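Local coordinates for protein cortical-lytic enzyme (Bacillus cereus, PDB 4S3J) that hydrolyses partially degraded spore-cortex peptidoglycan during germination, acting as an N-acetylglucosaminidase of glycosyl hydrolase family 18 that recognises muramic acid delta-lactam residues, at residues G100-I108 with L421-K430; V279-G287 with I296-V305. All blocks are in the same frame, centred on the assembly; numbering follows the deposited sequence.

Two contacts at different levels of one TIM barrel show how a barrel strand can take on an extra partner and how a strand-to-helix loop is packed. Contact 1 pairs the start of barrel strand 104-111 with the chain's C-terminal tail, whereas contact 2, which lies wholly within the sequence interval that contact 1 spans, packs the outgoing loop of strand 278-281 against helix 299-312. Their centres are 21 Å apart, yet they meet in the barrel interior, where I108 CD1 lies 3.7 Å from V280 CG2. Contact 1 is remote from catalysis. Contact 2 reaches it: the side chain of Y284 is about 7 Å from that of E220, the likely proton donor.

Contact 1: G100-I108 with L421-K430; sequences GTKRSVESI and LVENFTITKK
One face of the F425 ring is covered by V105, whose CB stands 4.2 Å from the ring centroid and 26° off the ring normal in a CH-pi contact, while the backbone O of R103 meets the ring edge close to its plane. V105 CG1 presses nearer still, 3.4 Å from F425 CB, the two side chains crossing at about a right angle. R103 behaves differently: its chain runs alongside the phenyl group in the same direction, with CG 4.0 Å from F425 CD1, and its guanidinium plane is turned 69° from the ring.

The backbones of 104-108 and 426-427 run parallel, pairing S104 with T426 and V105 with I427. T426 N donates to R103 O, V105 N to T426 O and T428 N to V105 O, the last a nearly straight bond of 2.9 Å. The tail thus adds a short parallel strand at the beginning of 104-111, a strand of the TIM barrel that also pairs with 135-143 and 404-408. V105 and I427 share one face of this pairing, where V105 also meets M397 of helix 387-400; S104 and T426 occupy the other.

A lysine stands at each end of the pairing. K102 bends at chi3 (67°), which brings NZ to V422 O at 2.8 Å; water 1 accepts from the same NZ and donates to F425 O. Water 2 joins R103 N to N424 O, which N71 also holds. At the far end K430 NZ meets E106 OE2 on its syn side at 3.0 Å, somewhat out of the carboxylate plane. The chemistry implies two uses of lysine: K430 pairs with a carboxylate and probably offsets its charge, while K102 places positive charge at the carbonyl-rich end of helix 415-424, probably matching its dipole.

Contact 2: V279-G287 with I296-V305; sequences VVIMTYDWG and ISPIGPVKEV
W286 and T283 press against the first turns of helix 299-312 in a beta-alpha-beta crossover of the TIM barrel, in which strand 278-281 leads through a loop to that helix and on to strand 318-330. The sequence M282-T283-Y284-D285 fits the M-x-Y-D motif known at this place in family 18 chitinases. M282 touches E220, the likely proton donor, which puts the loop beside the active site; D285 OD1 is bonded to Y325 OH.

The tight part is the buried, apolar inner end, formed by T283, I281 and V305. T283 CG2 reaches V305 CG1 at 3.5 Å, and I281 CG2 meets the same methyl at 3.8 Å, so one methyl of V305 touches both the strand end and the loop. T283 chi1 is 35°, with OG1 between backbone N and carbonyl carbon; this sends the methyl to the helix while OG1 bonds to G321 O. V302 CG1 adds a looser touch to T283 CB.

Toward the more solvent-accessible side, W286, P298 and P301 are all partly exposed. P298 and P301 lie over one face of the indole; P301 stays close, with CB 3.5 Å from W286 CZ2, whereas the V305 CG2 contact at the ring edge is looser, 4.2 Å from CZ2. V302 CG2 approaches CZ3 obliquely at 3.7 Å. The two prolines, at the N-cap position and in the first turn, thus set their ring CH2 groups against the indole where the helix starts. I296 O comes to the indole edge and also accepts from W286 N, a bond of 2.9 Å with an N-H...O angle of 145°, which ties the tryptophan's backbone to the returning chain. Nearby, the carbonyl of G287 is buried without any polar partner, its O meeting I296 CG1 at 3.5 Å.

Contact 1: G100-I108 with L421-K430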
loop_
_atom_site.group_PDB
_atom_site.type_symbol
_atom_site.label_atom_id
_atom_site.label_comp_id
_atom_site.label_asym_id
_atom_site.label_seq_id
_atom_site.Cartn_x
_atom_site.Cartn_y
_atom_site.Cartn_z
ATOM N N GLY A 100 20.847 -5.464 -11.757
ATOM C CA GLY A 100 19.854 -6.527 -11.692
ATOM C C GLY A 100 18.856 -6.367 -12.815
ATOM O O GLY A 100 18.997 -5.453 -13.625
ATOM N N THR A 101 17.871 -7.262 -12.899
ATOM C CA THR A 101 16.803 -7.105 -13.889
ATOM C C THR A 101 15.457 -6.929 -13.179
ATOM O O THR A 101 14.967 -7.841 -12.507
ATOM C CB THR A 101 16.742 -8.301 -14.843
ATOM O OG1 THR A 101 16.380 -9.475 -14.111
ATOM C CG2 THR A 101 18.096 -8.515 -15.499
ATOM N N LYS A 102 14.826 -5.794 -13.446
ATOM C CA LYS A 102 13.547 -5.418 -12.832
ATOM C C LYS A 102 12.394 -6.145 -13.455
ATOM O O LYS A 102 12.365 -6.326 -14.669
ATOM C CB LYS A 102 13.300 -3.915 -12.989
ATOM C CG LYS A 102 14.214 -3.040 -12.215
ATOM C CD LYS A 102 14.178 -1.599 -12.709
ATOM C CE LYS A 102 12.899 -0.884 -12.492
ATOM N NZ LYS A 102 13.095 0.566 -12.789
ATOM N N ARG A 103 11.528 -6.691 -12.608
ATOM C CA ARG A 103 10.231 -7.198 -13.064
ATOM C C ARG A 103 9.203 -6.073 -13.038
ATOM O O ARG A 103 9.415 -5.018 -12.408
ATOM C CB ARG A 103 9.772 -8.398 -12.230
ATOM C CG ARG A 103 9.661 -8.195 -10.739
ATOM C CD ARG A 103 9.342 -9.524 -10.068
ATOM N NE ARG A 103 8.025 -9.804 -9.474
ATOM C CZ ARG A 103 6.842 -9.256 -9.756
ATOM N NH1 ARG A 103 6.674 -8.308 -10.669
ATOM N NH2 ARG A 103 5.786 -9.698 -9.084
ATOM N N SER A 104 8.126 -6.281 -13.797
ATOM C CA SER A 104 7.019 -5.340 -13.886
ATOM C C SER A 104 6.128 -5.473 -12.669
ATOM O O SER A 104 6.077 -6.530 -12.036
ATOM C CB SER A 104 6.188 -5.577 -15.153
ATOM O OG SER A 104 6.919 -5.219 -16.307
ATOM N N VAL A 105 5.425 -4.396 -12.358
ATOM C CA VAL A 105 4.439 -4.394 -11.277
ATOM C C VAL A 105 3.248 -3.533 -11.691
ATOM O O VAL A 105 3.390 -2.584 -12.465
ATOM C CB VAL A 105 5.068 -3.868 -9.944
ATOM C CG1 VAL A 105 5.272 -2.353 -9.966
ATOM C CG2 VAL A 105 4.235 -4.266 -8.754
ATOM N N GLU A 106 2.066 -3.860 -11.182
ATOM C CA GLU A 106 0.931 -2.953 -11.274
ATOM C C GLU A 106 0.728 -2.334 -9.905
ATOM O O GLU A 106 0.834 -3.023 -8.892
ATOM C CB GLU A 106 -0.337 -3.665 -11.762
ATOM C CG GLU A 106 -0.175 -4.187 -13.186
ATOM C CD GLU A 106 -1.465 -4.582 -13.883
ATOM O OE1 GLU A 106 -2.546 -4.423 -13.304
ATOM O OE2 GLU A 106 -1.384 -5.030 -15.044
ATOM N N SER A 107 0.480 -1.029 -9.890
ATOM C CA SER A 107 0.300 -0.271 -8.659
ATOM C C SER A 107 -1.054 0.412 -8.677
ATOM O O SER A 107 -1.469 0.921 -9.707
ATOM C CB SER A 107 1.421 0.763 -8.510
ATOM O OG SER A 107 1.435 1.611 -9.643
ATOM N N ILE A 108 -1.715 0.445 -7.520
ATOM C CA ILE A 108 -2.961 1.161 -7.326
ATOM C C ILE A 108 -2.792 2.104 -6.156
ATOM O O ILE A 108 -2.075 1.768 -5.217
ATOM C CB ILE A 108 -4.142 0.230 -7.001
ATOM C CG1 ILE A 108 -4.295 -0.844 -8.084
ATOM C CG2 ILE A 108 -5.430 1.043 -6.802
ATOM C CD1 ILE A 108 -5.140 -1.996 -7.620
ATOM N N LEU A 421 9.570 2.342 -5.138
ATOM C CA LEU A 421 8.722 1.588 -6.047
ATOM C C LEU A 421 9.343 1.566 -7.448
ATOM O O LEU A 421 9.424 0.494 -8.075
ATOM C CB LEU A 421 7.311 2.196 -6.095
ATOM C CG LEU A 421 6.290 1.418 -6.935
ATOM C CD1 LEU A 421 5.920 0.063 -6.299
ATOM C CD2 LEU A 421 5.064 2.266 -7.152
ATOM N N VAL A 422 9.753 2.735 -7.941
ATOM C CA VAL A 422 10.346 2.826 -9.288
ATOM C C VAL A 422 11.778 2.285 -9.350
ATOM O O VAL A 422 12.231 1.855 -10.425
ATOM C CB VAL A 422 10.353 4.278 -9.841
ATOM C CG1 VAL A 422 8.954 4.800 -9.956
ATOM C CG2 VAL A 422 11.168 5.198 -8.998
ATOM N N GLU A 423 12.493 2.274 -8.226
ATOM C CA GLU A 423 13.823 1.675 -8.203
ATOM C C GLU A 423 13.728 0.156 -8.293
ATOM O O GLU A 423 14.547 -0.498 -8.941
ATOM C CB GLU A 423 14.568 2.059 -6.926
ATOM C CG GLU A 423 15.015 3.508 -6.886
ATOM C CD GLU A 423 16.107 3.837 -7.901
ATOM O OE1 GLU A 423 17.021 3.004 -8.119
ATOM O OE2 GLU A 423 16.042 4.932 -8.484
ATOM N N ASN A 424 12.680 -0.394 -7.693
ATOM C CA ASN A 424 12.543 -1.847 -7.582
ATOM C C ASN A 424 11.921 -2.530 -8.772
ATOM O O ASN A 424 12.227 -3.680 -9.039
ATOM C CB ASN A 424 11.693 -2.196 -6.359
ATOM C CG ASN A 424 12.514 -2.351 -5.102
ATOM O OD1 ASN A 424 12.919 -3.453 -4.745
ATOM N ND2 ASN A 424 12.746 -1.244 -4.397
ATOM N N PHE A 425 11.017 -1.812 -9.433
ATOM C CA PHE A 425 10.127 -2.353 -10.442
ATOM C C PHE A 425 9.988 -1.454 -11.650
ATOM O O PHE A 425 10.162 -0.239 -11.570
ATOM C CB PHE A 425 8.704 -2.542 -9.884
ATOM C CG PHE A 425 8.598 -3.453 -8.684
ATOM C CD1 PHE A 425 8.760 -4.819 -8.810
ATOM C CD2 PHE A 425 8.283 -2.931 -7.431
ATOM C CE1 PHE A 425 8.639 -5.646 -7.714
ATOM C CE2 PHE A 425 8.146 -3.760 -6.338
ATOM C CZ PHE A 425 8.325 -5.110 -6.475
ATOM N N THR A 426 9.580 -2.060 -12.764
ATOM C CA THR A 426 9.044 -1.306 -13.877
ATOM C C THR A 426 7.551 -1.158 -13.655
ATOM O O THR A 426 6.861 -2.144 -13.504
ATOM C CB THR A 426 9.313 -2.017 -15.205
ATOM O OG1 THR A 426 10.728 -2.089 -15.407
ATOM C CG2 THR A 426 8.692 -1.277 -16.341
ATOM N N ILE A 427 7.068 0.071 -13.549
ATOM C CA ILE A 427 5.648 0.290 -13.247
ATOM C C ILE A 427 4.853 0.254 -14.549
ATOM O O ILE A 427 5.075 1.056 -15.452
ATOM C CB ILE A 427 5.435 1.627 -12.512
ATOM C CG1 ILE A 427 6.215 1.602 -11.187
ATOM C CG2 ILE A 427 3.962 1.914 -12.306
ATOM C CD1 ILE A 427 6.275 2.905 -10.506
ATOM N N THR A 428 3.911 -0.676 -14.623
ATOM C CA THR A 428 3.080 -0.846 -15.801
ATOM C C THR A 428 2.157 0.345 -16.000
ATOM O O THR A 428 1.467 0.765 -15.069
ATOM C CB THR A 428 2.253 -2.117 -15.672
ATOM O OG1 THR A 428 3.128 -3.247 -15.615
ATOM C CG2 THR A 428 1.281 -2.285 -16.848
ATOM N N LYS A 429 2.160 0.888 -17.213
ATOM C CA LYS A 429 1.211 1.922 -17.607
ATOM C C LYS A 429 0.396 1.386 -18.776
ATOM O O LYS A 429 0.958 0.934 -19.772
ATOM C CB LYS A 429 1.915 3.217 -17.997
ATOM C CG LYS A 429 2.605 3.934 -16.846
ATOM C CD LYS A 429 1.587 4.518 -15.878
ATOM C CE LYS A 429 1.942 5.928 -15.463
ATOM N NZ LYS A 429 0.918 6.524 -14.581
ATOM N N LYS A 430 -0.924 1.418 -18.640
ATOM C CA LYS A 430 -1.801 0.857 -19.649
ATOM C C LYS A 430 -2.541 1.937 -20.424
ATOM O O LYS A 430 -3.188 1.641 -21.429
ATOM C CB LYS A 430 -2.805 -0.102 -19.014
ATOM C CG LYS A 430 -2.122 -1.265 -18.346
ATOM C CD LYS A 430 -3.047 -2.441 -18.184
ATOM C CE LYS A 430 -3.333 -2.780 -16.758
ATOM N NZ LYS A 430 -3.731 -4.218 -16.672
HETATM O O HOH W 1 11.141 1.935 -13.368
HETATM O O HOH W 2 11.799 -6.236 -9.712
#

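Contact 2: V279-G287 with I296-V305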
loop_
_atom_site.group_PDB
_atom_site.type_symbol
_atom_site.label_atom_id
_atom_site.label_comp_id
_atom_site.label_asym_id
_atom_site.label_seq_id
_atom_site.Cartn_x
_atom_site.Cartn_y
_atom_site.Cartn_z
ATOM N N VAL A 279 -7.853 -8.837 -7.873
ATOM C CA VAL A 279 -8.399 -8.554 -6.546
ATOM C C VAL A 279 -7.425 -7.684 -5.771
ATOM O O VAL A 279 -6.211 -7.745 -5.982
ATOM C CB VAL A 279 -8.675 -9.835 -5.720
ATOM C CG1 VAL A 279 -9.724 -10.721 -6.410
ATOM C CG2 VAL A 279 -7.400 -10.629 -5.480
ATOM N N VAL A 280 -7.997 -6.871 -4.893
ATOM C CA VAL A 280 -7.245 -6.097 -3.905
ATOM C C VAL A 280 -7.536 -6.693 -2.530
ATOM O O VAL A 280 -8.666 -6.625 -2.048
ATOM C CB VAL A 280 -7.610 -4.595 -3.936
ATOM C CG1 VAL A 280 -6.932 -3.859 -2.800
ATOM C CG2 VAL A 280 -7.205 -3.972 -5.259
ATOM N N ILE A 281 -6.521 -7.310 -1.922
ATOM C CA ILE A 281 -6.690 -7.944 -0.620
ATOM C C ILE A 281 -6.235 -6.977 0.451
ATOM O O ILE A 281 -5.129 -6.447 0.382
ATOM C CB ILE A 281 -5.915 -9.273 -0.501
ATOM C CG1 ILE A 281 -6.225 -10.181 -1.702
ATOM C CG2 ILE A 281 -6.240 -9.960 0.832
ATOM C CD1 ILE A 281 -5.593 -11.555 -1.643
ATOM N N MET A 282 -7.095 -6.737 1.428
ATOM C CA MET A 282 -6.821 -5.747 2.465
ATOM C C MET A 282 -5.880 -6.303 3.535
ATOM O O MET A 282 -6.259 -6.498 4.697
ATOM C CB MET A 282 -8.129 -5.267 3.084
ATOM C CG MET A 282 -8.962 -4.480 2.097
ATOM S SD MET A 282 -10.447 -3.759 2.806
ATOM C CE MET A 282 -11.300 -5.253 3.309
ATOM N N THR A 283 -4.632 -6.516 3.125
ATOM C CA THR A 283 -3.586 -7.040 3.999
ATOM C C THR A 283 -2.994 -5.943 4.905
ATOM O O THR A 283 -1.808 -5.602 4.831
ATOM C CB THR A 283 -2.484 -7.725 3.152
ATOM O OG1 THR A 283 -2.320 -7.014 1.912
ATOM C CG2 THR A 283 -2.867 -9.160 2.827
ATOM N N TYR A 284 -3.853 -5.375 5.747
ATOM C CA TYR A 284 -3.440 -4.383 6.724
ATOM C C TYR A 284 -4.467 -4.352 7.854
ATOM O O TYR A 284 -5.456 -5.076 7.798
ATOM C CB TYR A 284 -3.246 -3.025 6.054
ATOM C CG TYR A 284 -4.341 -2.592 5.121
ATOM C CD1 TYR A 284 -5.552 -2.163 5.627
ATOM C CD2 TYR A 284 -4.176 -2.612 3.742
ATOM C CE1 TYR A 284 -6.575 -1.755 4.802
ATOM C CE2 TYR A 284 -5.207 -2.194 2.899
ATOM C CZ TYR A 284 -6.399 -1.771 3.445
ATOM O OH TYR A 284 -7.433 -1.354 2.647
ATOM N N ASP A 285 -4.204 -3.543 8.886
ATOM C CA ASP A 285 -5.053 -3.373 10.087
ATOM C C ASP A 285 -5.088 -4.586 11.034
ATOM O O ASP A 285 -6.133 -4.904 11.609
ATOM C CB ASP A 285 -6.485 -2.997 9.704
ATOM C CG ASP A 285 -6.584 -1.598 9.159
ATOM O OD1 ASP A 285 -5.650 -0.795 9.399
ATOM O OD2 ASP A 285 -7.600 -1.294 8.499
ATOM N N TRP A 286 -3.955 -5.250 11.221
ATOM C CA TRP A 286 -3.776 -6.100 12.398
ATOM C C TRP A 286 -3.743 -5.173 13.609
ATOM O O TRP A 286 -4.597 -5.256 14.490
ATOM C CB TRP A 286 -2.505 -6.942 12.298
ATOM C CG TRP A 286 -2.679 -8.201 11.487
ATOM C CD1 TRP A 286 -2.946 -9.453 11.969
ATOM C CD2 TRP A 286 -2.611 -8.328 10.057
ATOM N NE1 TRP A 286 -3.046 -10.345 10.934
ATOM C CE2 TRP A 286 -2.843 -9.686 9.751
ATOM C CE3 TRP A 286 -2.368 -7.431 9.011
ATOM C CZ2 TRP A 286 -2.852 -10.170 8.436
ATOM C CZ3 TRP A 286 -2.362 -7.915 7.699
ATOM C CH2 TRP A 286 -2.605 -9.269 7.427
ATOM N N GLY A 287 -2.768 -4.264 13.636
ATOM C CA GLY A 287 -2.858 -3.085 14.487
ATOM C C GLY A 287 -3.798 -2.092 13.823
ATOM O O GLY A 287 -3.618 -1.752 12.647
ATOM N N ILE A 296 0.861 -2.443 11.988
ATOM C CA ILE A 296 -0.377 -2.386 11.206
ATOM C C ILE A 296 -0.456 -3.554 10.210
ATOM O O ILE A 296 -1.530 -4.131 10.013
ATOM C CB ILE A 296 -0.521 -1.022 10.451
ATOM C CG1 ILE A 296 -0.878 0.130 11.407
ATOM C CG2 ILE A 296 -1.646 -1.061 9.425
ATOM C CD1 ILE A 296 0.166 0.512 12.336
ATOM N N SER A 297 0.658 -3.892 9.571
ATOM C CA SER A 297 0.683 -4.963 8.575
ATOM C C SER A 297 1.930 -5.848 8.727
ATOM O O SER A 297 2.836 -5.848 7.872
ATOM C CB SER A 297 0.595 -4.357 7.172
ATOM O OG SER A 297 1.616 -3.398 6.949
ATOM N N PRO A 298 2.014 -6.600 9.842
ATOM C CA PRO A 298 3.184 -7.442 10.130
ATOM C C PRO A 298 3.429 -8.433 8.989
ATOM O O PRO A 298 2.465 -8.993 8.479
ATOM C CB PRO A 298 2.792 -8.151 11.427
ATOM C CG PRO A 298 1.302 -8.125 11.425
ATOM C CD PRO A 298 0.934 -6.811 10.820
ATOM N N ILE A 299 4.680 -8.621 8.585
ATOM C CA ILE A 299 4.962 -9.288 7.321
ATOM C C ILE A 299 4.679 -10.794 7.361
ATOM O O ILE A 299 4.346 -11.377 6.345
ATOM C CB ILE A 299 6.425 -9.008 6.904
ATOM C CG1 ILE A 299 6.605 -9.295 5.413
ATOM C CG2 ILE A 299 7.384 -9.777 7.775
ATOM C CD1 ILE A 299 7.862 -8.672 4.828
ATOM N N GLY A 300 4.797 -11.425 8.522
ATOM C CA GLY A 300 4.480 -12.842 8.642
ATOM C C GLY A 300 3.031 -13.135 8.289
ATOM O O GLY A 300 2.741 -13.945 7.397
ATOM N N PRO A 301 2.094 -12.480 8.991
ATOM C CA PRO A 301 0.684 -12.680 8.645
ATOM C C PRO A 301 0.355 -12.255 7.218
ATOM O O PRO A 301 -0.470 -12.904 6.571
ATOM C CB PRO A 301 -0.047 -11.824 9.671
ATOM C CG PRO A 301 0.852 -11.834 10.845
ATOM C CD PRO A 301 2.241 -11.784 10.282
ATOM N N VAL A 302 0.994 -11.214 6.702
ATOM C CA VAL A 302 0.722 -10.812 5.330
ATOM C C VAL A 302 1.134 -11.935 4.364
ATOM O O VAL A 302 0.379 -12.287 3.460
ATOM C CB VAL A 302 1.427 -9.489 4.976
ATOM C CG1 VAL A 302 1.366 -9.214 3.480
ATOM C CG2 VAL A 302 0.807 -8.337 5.758
ATOM N N LYS A 303 2.304 -12.517 4.590
ATOM C CA LYS A 303 2.774 -13.645 3.778
ATOM C C LYS A 303 1.772 -14.807 3.852
ATOM O O LYS A 303 1.475 -15.432 2.833
ATOM C CB LYS A 303 4.174 -14.104 4.221
ATOM C CG LYS A 303 4.676 -15.346 3.501
ATOM C CD LYS A 303 6.130 -15.629 3.811
ATOM C CE LYS A 303 6.593 -16.888 3.081
ATOM N NZ LYS A 303 8.033 -17.126 3.348
ATOM N N GLU A 304 1.236 -15.085 5.045
ATOM C CA GLU A 304 0.242 -16.168 5.202
ATOM C C GLU A 304 -0.982 -15.934 4.331
ATOM O O GLU A 304 -1.527 -16.870 3.717
ATOM C CB GLU A 304 -0.186 -16.306 6.656
ATOM C CG GLU A 304 0.890 -16.837 7.592
ATOM C CD GLU A 304 0.370 -17.059 9.007
ATOM O OE1 GLU A 304 -0.834 -17.350 9.166
ATOM O OE2 GLU A 304 1.166 -16.934 9.960
ATOM N N VAL A 305 -1.440 -14.687 4.298
ATOM C CA VAL A 305 -2.591 -14.326 3.473
ATOM C C VAL A 305 -2.263 -14.471 1.987
ATOM O O VAL A 305 -3.069 -15.006 1.227
ATOM C CB VAL A 305 -3.092 -12.871 3.761
ATOM C CG1 VAL A 305 -4.164 -12.463 2.754
ATOM C CG2 VAL A 305 -3.647 -12.757 5.165
#